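Local coordinates for protein ASCH domain (Vibrio cholerae TMA 21, PDB 3S9X) that is of unknown function but, as an ASCH domain of the PUA-like clan, may bind RNA or another nucleic acid, at residues C47-C60 with F110-W124. Sequence-based numbering, arbitrary orientation.
Sequences CADLILRGEKRASC and FAASEGEGDKSLAWW
Phe110 reaches strand 58-60 with the far end of its ring: CE1 lies 3.7 Å from Ala58 CB, and Ser59 O sits at the ring edge, close to its plane. Where helix 110-114 ends, Ser113 O accepts a nearly straight bond from Arg57 N (2.8 Å, 170° at the hydrogen), while water 2 bridges Ser113 OG and Arg57 NE. Glu114 runs side by side with Lys56, and its OE2 offers the anti lone pair to Lys56 NZ at 2.7 Å. A second grip on the carboxylate comes from Trp124 NE1, which meets Glu114 OE1 from above its plane, and water 3 links OE2 to Cys60 N. Gly115, with positive phi, brings its CA to 3.3 Å from Glu55 O in a C-H...O contact. Glu116, extended beyond CG, slants across the lysine; its OE2, met on the anti side, forms a second salt bridge with Lys56 NZ (2.8 Å), with Cys47 SG beside OE1. Lys119, also extended, forms a salt bridge with Glu55, its NZ meeting OE1 from above the carboxylate plane; water 1 joins that NZ to Glu55 O and Ala112 O. Trp124 presents the edge of its ring to Cys60 SG. Gly54-Glu55-Lys56 fits the G-x-K signature of ASCH domains, and the lysine with its two glutamates is consistent with the polar pocket of this fold. Bent at chi4 (77°), Lys56 delivers its buried ammonium to Glu114 OE2, Glu116 OE2 and Glu114 O, three hydrogen bonds that fix the rotation of NZ.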
ATOM      1  N   CYS A  47      -7.243   4.347   7.166  1.00  8.91           N
ATOM      2  CA  CYS A  47      -6.489   4.410   5.895  1.00  9.66           C
ATOM      3  C   CYS A  47      -7.311   3.945   4.687  1.00  8.43           C
ATOM      4  O   CYS A  47      -7.180   4.550   3.634  1.00  8.19           O
ATOM      5  CB  CYS A  47      -5.212   3.604   5.954  1.00 10.53           C
ATOM      6  SG  CYS A  47      -3.866   4.496   6.796  1.00 12.56           S
ATOM      7  N   ALA A  48      -8.147   2.919   4.845  1.00  8.65           N
ATOM      8  CA  ALA A  48      -8.968   2.536   3.691  1.00  7.35           C
ATOM      9  C   ALA A  48      -9.815   3.736   3.265  1.00  7.47           C
ATOM     10  O   ALA A  48     -10.015   3.987   2.081  1.00  8.83           O
ATOM     11  CB  ALA A  48      -9.814   1.356   4.027  1.00  9.22           C
ATOM     12  N   ASP A  49     -10.384   4.462   4.244  1.00  8.18           N
ATOM     13  CA  ASP A  49     -11.220   5.593   3.944  1.00  8.89           C
ATOM     14  C   ASP A  49     -10.438   6.782   3.390  1.00  8.17           C
ATOM     15  O   ASP A  49     -10.925   7.464   2.495  1.00  8.79           O
ATOM     16  CB  ASP A  49     -11.999   6.038   5.218  1.00  9.82           C
ATOM     17  CG  ASP A  49     -13.136   6.912   4.886  1.00 10.63           C
ATOM     18  OD1 ASP A  49     -14.054   6.464   4.199  1.00 15.81           O
ATOM     19  OD2 ASP A  49     -13.088   8.066   5.318  1.00 14.83           O
ATOM     20  N   LEU A  50      -9.247   7.040   3.899  1.00  8.60           N
ATOM     21  CA  LEU A  50      -8.389   8.073   3.334  1.00  8.41           C
ATOM     22  C   LEU A  50      -8.073   7.753   1.910  1.00  8.02           C
ATOM     23  O   LEU A  50      -8.011   8.648   1.041  1.00  9.66           O
ATOM     24  CB  LEU A  50      -7.080   8.189   4.138  1.00  8.40           C
ATOM     25  CG  LEU A  50      -7.139   8.838   5.492  1.00  9.23           C
ATOM     26  CD1 LEU A  50      -5.811   8.607   6.191  1.00 10.12           C
ATOM     27  CD2 LEU A  50      -7.508  10.351   5.432  1.00 11.27           C
ATOM     28  N   ILE A  51      -7.791   6.463   1.618  1.00  8.27           N
ATOM     29  CA  ILE A  51      -7.458   6.097   0.230  1.00  8.38           C
ATOM     30  C   ILE A  51      -8.688   6.306  -0.666  1.00  7.66           C
ATOM     31  O   ILE A  51      -8.623   6.925  -1.719  1.00  8.20           O
ATOM     32  CB  ILE A  51      -6.967   4.651   0.100  1.00  8.23           C
ATOM     33  CG1 ILE A  51      -5.624   4.497   0.857  1.00  7.32           C
ATOM     34  CG2 ILE A  51      -6.862   4.170  -1.327  1.00  8.79           C
ATOM     35  CD1 ILE A  51      -5.117   3.096   1.085  1.00 10.01           C
ATOM     36  N   LEU A  52      -9.834   5.809  -0.213  1.00  8.53           N
ATOM     37  CA  LEU A  52     -11.125   5.965  -0.898  1.00  9.58           C
ATOM     38  C   LEU A  52     -11.317   7.396  -1.363  1.00  9.94           C
ATOM     39  O   LEU A  52     -11.742   7.678  -2.485  1.00 11.44           O
ATOM     40  CB  LEU A  52     -12.287   5.457  -0.033  1.00  9.94           C
ATOM     41  CG  LEU A  52     -13.719   5.685  -0.531  1.00  9.40           C
ATOM     42  CD1 LEU A  52     -13.976   4.814  -1.791  1.00 10.16           C
ATOM     43  CD2 LEU A  52     -14.704   5.352   0.586  1.00 11.27           C
ATOM     44  N   ARG A  53     -11.112   8.313  -0.412  1.00  9.67           N
ATOM     45  CA  ARG A  53     -11.393   9.749  -0.576  1.00 10.52           C
ATOM     46  C   ARG A  53     -10.280  10.523  -1.295  1.00 10.01           C
ATOM     47  O   ARG A  53     -10.402  11.772  -1.437  1.00 13.76           O
ATOM     48  CB  ARG A  53     -11.792  10.388   0.712  1.00 12.92           C
ATOM     49  CG  ARG A  53     -13.084   9.790   1.285  1.00 14.35           C
ATOM     50  CD  ARG A  53     -13.638  10.506   2.433  1.00 14.59           C
ATOM     51  NE  ARG A  53     -12.758  10.381   3.549  1.00 17.40           N
ATOM     52  CZ  ARG A  53     -11.911  11.272   4.009  1.00 19.81           C
ATOM     53  NH1 ARG A  53     -11.125  10.963   5.057  1.00 24.51           N
ATOM     54  NH2 ARG A  53     -11.795  12.426   3.407  1.00 21.56           N
ATOM     55  N   GLY A  54      -9.190   9.850  -1.688  1.00 10.68           N
ATOM     56  CA  GLY A  54      -8.108  10.531  -2.361  1.00 11.28           C
ATOM     57  C   GLY A  54      -7.148  11.289  -1.478  1.00 11.27           C
ATOM     58  O   GLY A  54      -6.319  12.048  -1.978  1.00 11.44           O
ATOM     59  N   GLU A  55      -7.264  11.107  -0.165  1.00 10.16           N
ATOM     60  CA  GLU A  55      -6.359  11.742   0.764  1.00 10.95           C
ATOM     61  C   GLU A  55      -5.029  11.000   0.999  1.00 11.44           C
ATOM     62  O   GLU A  55      -4.011  11.616   1.268  1.00 12.60           O
ATOM     63  CB  GLU A  55      -7.072  11.917   2.092  1.00 12.10           C
ATOM     64  CG  GLU A  55      -8.184  12.897   2.147  1.00 17.21           C
ATOM     65  CD  GLU A  55      -7.547  14.265   2.230  1.00 22.75           C
ATOM     66  OE1 GLU A  55      -7.013  14.669   3.332  1.00 26.35           O
ATOM     67  OE2 GLU A  55      -7.527  14.877   1.147  1.00 32.68           O
ATOM     68  N   LYS A  56      -5.049   9.681   0.854  1.00  9.84           N
ATOM     69  CA  LYS A  56      -3.863   8.843   0.979  1.00  7.97           C
ATOM     70  C   LYS A  56      -3.625   8.287  -0.407  1.00  8.00           C
ATOM     71  O   LYS A  56      -4.459   7.578  -0.952  1.00  8.82           O
ATOM     72  CB  LYS A  56      -4.026   7.741   2.018  1.00  8.13           C
ATOM     73  CG  LYS A  56      -2.865   6.723   2.006  1.00  8.98           C
ATOM     74  CD  LYS A  56      -2.824   5.833   3.207  1.00  8.67           C
ATOM     75  CE  LYS A  56      -1.493   5.130   3.361  1.00 11.22           C
ATOM     76  NZ  LYS A  56      -0.519   6.134   3.912  1.00 13.16           N
ATOM     77  N   ARG A  57      -2.460   8.669  -0.966  1.00  8.48           N
ATOM     78  CA  ARG A  57      -2.122   8.357  -2.369  1.00  8.14           C
ATOM     79  C   ARG A  57      -0.742   7.723  -2.475  1.00  7.49           C
ATOM     80  O   ARG A  57      -0.188   7.589  -3.576  1.00  8.86           O
ATOM     81  CB  ARG A  57      -2.190   9.664  -3.199  1.00 10.29           C
ATOM     82  CG  ARG A  57      -3.538  10.360  -3.160  1.00 12.88           C
ATOM     83  CD  ARG A  57      -3.506  11.615  -4.023  1.00 14.63           C
ATOM     84  NE  ARG A  57      -2.513  12.598  -3.533  1.00 14.66           N
ATOM     85  CZ  ARG A  57      -2.645  13.401  -2.477  1.00 16.37           C
ATOM     86  NH1 ARG A  57      -1.613  14.193  -2.147  1.00 20.53           N
ATOM     87  NH2 ARG A  57      -3.798  13.444  -1.772  1.00 17.22           N
ATOM     88  N   ALA A  58      -0.174   7.295  -1.335  1.00  8.14           N
ATOM     89  CA  ALA A  58       1.187   6.733  -1.318  1.00  9.08           C
ATOM     90  C   ALA A  58       1.305   5.913  -0.053  1.00  8.64           C
ATOM     91  O   ALA A  58       0.541   6.055   0.921  1.00  9.37           O
ATOM     92  CB  ALA A  58       2.235   7.828  -1.367  1.00 10.71           C
ATOM     93  N   SER A  59       2.286   5.039  -0.063  1.00  8.63           N
ATOM     94  CA  SER A  59       2.676   4.213   1.066  1.00  8.38           C
ATOM     95  C   SER A  59       4.122   3.838   0.950  1.00  8.56           C
ATOM     96  O   SER A  59       4.713   4.042  -0.097  1.00  8.94           O
ATOM     97  CB  SER A  59       1.805   2.997   1.131  1.00 10.91           C
ATOM     98  OG  SER A  59       2.041   2.078   0.097  1.00 15.68           O
ATOM     99  N   CYS A  60       4.701   3.270   2.015  1.00  9.64           N
ATOM    100  CA  CYS A  60       6.065   2.837   1.945  1.00  9.93           C
ATOM    101  C   CYS A  60       6.271   1.567   2.813  1.00 10.71           C
ATOM    102  O   CYS A  60       5.400   1.144   3.595  1.00 12.04           O
ATOM    103  CB  CYS A  60       7.005   3.941   2.432  1.00 10.59           C
ATOM    104  SG  CYS A  60       6.922   4.377   4.141  1.00 12.03           S
ATOM    105  N   PHE A 110       6.141  13.836   0.560  1.00 10.27           N
ATOM    106  CA  PHE A 110       5.786  12.433   0.600  1.00 10.60           C
ATOM    107  C   PHE A 110       4.886  12.112   1.794  1.00 10.36           C
ATOM    108  O   PHE A 110       3.900  11.425   1.701  1.00 10.57           O
ATOM    109  CB  PHE A 110       7.031  11.536   0.581  1.00 10.30           C
ATOM    110  CG  PHE A 110       6.656  10.096   0.468  1.00 12.16           C
ATOM    111  CD1 PHE A 110       6.322   9.554  -0.803  1.00 12.48           C
ATOM    112  CD2 PHE A 110       6.608   9.262   1.564  1.00 10.32           C
ATOM    113  CE1 PHE A 110       5.910   8.279  -0.893  1.00 12.77           C
ATOM    114  CE2 PHE A 110       6.156   7.992   1.436  1.00 11.10           C
ATOM    115  CZ  PHE A 110       5.848   7.469   0.194  1.00 11.55           C
ATOM    116  N   ALA A 111       5.232  12.661   2.966  1.00 10.30           N
ATOM    117  CA  ALA A 111       4.434  12.495   4.158  1.00 10.44           C
ATOM    118  C   ALA A 111       3.006  13.005   3.863  1.00 10.36           C
ATOM    119  O   ALA A 111       2.028  12.357   4.245  1.00  9.86           O
ATOM    120  CB  ALA A 111       5.014  13.231   5.313  1.00 11.44           C
ATOM    121  N   ALA A 112       2.896  14.152   3.187  1.00 10.45           N
ATOM    122  CA  ALA A 112       1.544  14.677   2.873  1.00 11.89           C
ATOM    123  C   ALA A 112       0.766  13.757   1.925  1.00 10.86           C
ATOM    124  O   ALA A 112      -0.405  13.552   2.070  1.00 10.94           O
ATOM    125  CB  ALA A 112       1.637  16.153   2.329  1.00 13.76           C
ATOM    126  N   SER A 113       1.459  13.149   0.932  1.00  9.55           N
ATOM    127  CA  SER A 113       0.865  12.179   0.008  1.00 10.44           C
ATOM    128  C   SER A 113       0.390  10.956   0.731  1.00  9.42           C
ATOM    129  O   SER A 113      -0.627  10.335   0.357  1.00  9.71           O
ATOM    130  CB  SER A 113       1.862  11.758  -1.076  1.00 11.25           C
ATOM    131  OG  SER A 113       2.088  12.885  -1.877  1.00 14.54           O
ATOM    132  N   GLU A 114       1.128  10.516   1.760  1.00  9.06           N
ATOM    133  CA  GLU A 114       0.665   9.392   2.571  1.00  8.93           C
ATOM    134  C   GLU A 114      -0.615   9.755   3.328  1.00  9.08           C
ATOM    135  O   GLU A 114      -1.404   8.870   3.650  1.00 10.59           O
ATOM    136  CB  GLU A 114       1.713   8.880   3.518  1.00  9.57           C
ATOM    137  CG  GLU A 114       2.871   8.093   2.875  1.00 10.63           C
ATOM    138  CD  GLU A 114       3.203   6.807   3.614  1.00 10.89           C
ATOM    139  OE1 GLU A 114       4.376   6.580   3.920  1.00 12.95           O
ATOM    140  OE2 GLU A 114       2.224   6.045   3.921  1.00 11.61           O
ATOM    141  N   GLY A 115      -0.817  11.030   3.632  1.00  9.36           N
ATOM    142  CA  GLY A 115      -2.110  11.595   4.015  1.00  9.75           C
ATOM    143  C   GLY A 115      -2.682  11.279   5.359  1.00  9.78           C
ATOM    144  O   GLY A 115      -3.865  11.521   5.607  1.00 11.00           O
ATOM    145  N   GLU A 116      -1.864  10.724   6.267  1.00  8.61           N
ATOM    146  CA  GLU A 116      -2.327  10.325   7.620  1.00  9.77           C
ATOM    147  C   GLU A 116      -2.121  11.418   8.677  1.00  9.18           C
ATOM    148  O   GLU A 116      -1.285  12.346   8.529  1.00 10.30           O
ATOM    149  CB  GLU A 116      -1.660   9.011   8.026  1.00  9.79           C
ATOM    150  CG  GLU A 116      -2.052   7.813   7.151  1.00  9.29           C
ATOM    151  CD  GLU A 116      -1.269   6.584   7.535  1.00 11.18           C
ATOM    152  OE1 GLU A 116      -1.567   6.053   8.617  1.00 15.71           O
ATOM    153  OE2 GLU A 116      -0.435   6.128   6.714  1.00 13.58           O
ATOM    154  N   GLY A 117      -2.918  11.327   9.738  1.00 10.44           N
ATOM    155  CA  GLY A 117      -2.859  12.337  10.809  1.00 11.87           C
ATOM    156  C   GLY A 117      -3.013  13.730  10.254  1.00 10.96           C
ATOM    157  O   GLY A 117      -3.883  14.016   9.457  1.00 11.91           O
ATOM    158  N   ASP A 118      -2.148  14.642  10.707  1.00 11.57           N
ATOM    159  CA  ASP A 118      -2.201  16.000  10.258  1.00 10.80           C
ATOM    160  C   ASP A 118      -1.372  16.243   8.998  1.00 11.43           C
ATOM    161  O   ASP A 118      -1.150  17.378   8.628  1.00 12.26           O
ATOM    162  CB  ASP A 118      -1.704  16.913  11.401  1.00 12.11           C
ATOM    163  CG  ASP A 118      -0.281  16.716  11.804  1.00 14.13           C
ATOM    164  OD1 ASP A 118       0.418  15.892  11.232  1.00 13.16           O
ATOM    165  OD2 ASP A 118       0.195  17.485  12.665  1.00 16.64           O
ATOM    166  N   LYS A 119      -0.907  15.147   8.406  1.00 10.66           N
ATOM    167  CA  LYS A 119      -0.136  15.167   7.148  1.00 11.17           C
ATOM    168  C   LYS A 119       1.293  15.635   7.259  1.00 11.11           C
ATOM    169  O   LYS A 119       1.987  15.776   6.268  1.00 13.25           O
ATOM    170  CB  LYS A 119      -0.882  15.852   5.971  1.00 13.42           C
ATOM    171  CG  LYS A 119      -2.208  15.193   5.722  1.00 14.25           C
ATOM    172  CD  LYS A 119      -2.818  15.685   4.436  1.00 15.99           C
ATOM    173  CE  LYS A 119      -4.230  15.139   4.156  1.00 17.96           C
ATOM    174  NZ  LYS A 119      -4.702  15.609   2.808  1.00 20.49           N
ATOM    175  N   SER A 120       1.720  15.920   8.498  1.00 10.82           N
ATOM    176  CA  SER A 120       3.046  16.441   8.721  1.00 11.46           C
ATOM    177  C   SER A 120       4.110  15.350   8.673  1.00 10.95           C
ATOM    178  O   SER A 120       3.822  14.163   8.873  1.00 10.30           O
ATOM    179  CB  SER A 120       3.150  17.149  10.102  1.00 12.25           C
ATOM    180  OG  SER A 120       3.114  16.170  11.107  1.00 13.54           O
ATOM    181  N   LEU A 121       5.342  15.791   8.420  1.00 11.66           N
ATOM    182  CA  LEU A 121       6.469  14.833   8.449  1.00 11.64           C
ATOM    183  C   LEU A 121       6.686  14.352   9.883  1.00 12.12           C
ATOM    184  O   LEU A 121       6.977  13.200  10.078  1.00 13.50           O
ATOM    185  CB  LEU A 121       7.704  15.549   7.938  1.00 13.44           C
ATOM    186  CG  LEU A 121       8.959  14.722   7.847  1.00 15.00           C
ATOM    187  CD1 LEU A 121       8.842  13.435   7.018  1.00 15.26           C
ATOM    188  CD2 LEU A 121      10.080  15.611   7.356  1.00 16.75           C
ATOM    189  N   ALA A 122       6.482  15.234  10.876  1.00 13.72           N
ATOM    190  CA  ALA A 122       6.655  14.744  12.238  1.00 14.36           C
ATOM    191  C   ALA A 122       5.715  13.554  12.583  1.00 13.50           C
ATOM    192  O   ALA A 122       6.099  12.543  13.210  1.00 16.06           O
ATOM    193  CB  ALA A 122       6.536  15.870  13.212  1.00 15.73           C
ATOM    194  N   TRP A 123       4.461  13.685  12.198  1.00 14.70           N
ATOM    195  CA  TRP A 123       3.478  12.630  12.458  1.00 14.58           C
ATOM    196  C   TRP A 123       3.866  11.350  11.713  1.00 15.35           C
ATOM    197  O   TRP A 123       3.832  10.273  12.248  1.00 16.32           O
ATOM    198  CB  TRP A 123       2.075  13.128  12.028  1.00 14.23           C
ATOM    199  CG  TRP A 123       0.935  12.278  12.508  1.00 19.20           C
ATOM    200  CD1 TRP A 123       0.088  12.543  13.590  1.00 21.01           C
ATOM    201  CD2 TRP A 123       0.489  11.071  11.961  1.00 23.24           C
ATOM    202  NE1 TRP A 123      -0.808  11.564  13.720  1.00 28.94           N
ATOM    203  CE2 TRP A 123      -0.559  10.598  12.793  1.00 22.90           C
ATOM    204  CE3 TRP A 123       0.931  10.288  10.960  1.00 24.64           C
ATOM    205  CZ2 TRP A 123      -1.266   9.417  12.551  1.00 29.15           C
ATOM    206  CZ3 TRP A 123       0.236   9.103  10.703  1.00 28.20           C
ATOM    207  CH2 TRP A 123      -0.823   8.650  11.519  1.00 31.41           C
ATOM    208  N   TRP A 124       4.238  11.500  10.454  1.00 12.75           N
ATOM    209  CA  TRP A 124       4.710  10.400   9.610  1.00 13.25           C
ATOM    210  C   TRP A 124       5.879   9.685  10.304  1.00 13.36           C
ATOM    211  O   TRP A 124       5.906   8.428  10.303  1.00 14.44           O
ATOM    212  CB  TRP A 124       5.064  10.961   8.197  1.00 12.55           C
ATOM    213  CG  TRP A 124       5.542   9.877   7.245  1.00 11.65           C
ATOM    214  CD1 TRP A 124       4.821   9.255   6.270  1.00 11.41           C
ATOM    215  CD2 TRP A 124       6.854   9.316   7.205  1.00 11.35           C
ATOM    216  NE1 TRP A 124       5.604   8.316   5.627  1.00 11.10           N
ATOM    217  CE2 TRP A 124       6.861   8.331   6.177  1.00 11.98           C
ATOM    218  CE3 TRP A 124       8.056   9.562   7.918  1.00 13.12           C
ATOM    219  CZ2 TRP A 124       7.994   7.537   5.885  1.00 12.78           C
ATOM    220  CZ3 TRP A 124       9.127   8.755   7.615  1.00 13.60           C
ATOM    221  CH2 TRP A 124       9.101   7.769   6.659  1.00 14.21           C
TER
HETATM  222  O   HOH W   1      -2.989  14.079   1.125  1.00 14.32           O
HETATM  223  O   HOH W   2       0.501  12.180  -4.485  1.00 13.95           O
HETATM  224  O   HOH W   3       3.265   3.719   4.724  1.00 16.09           O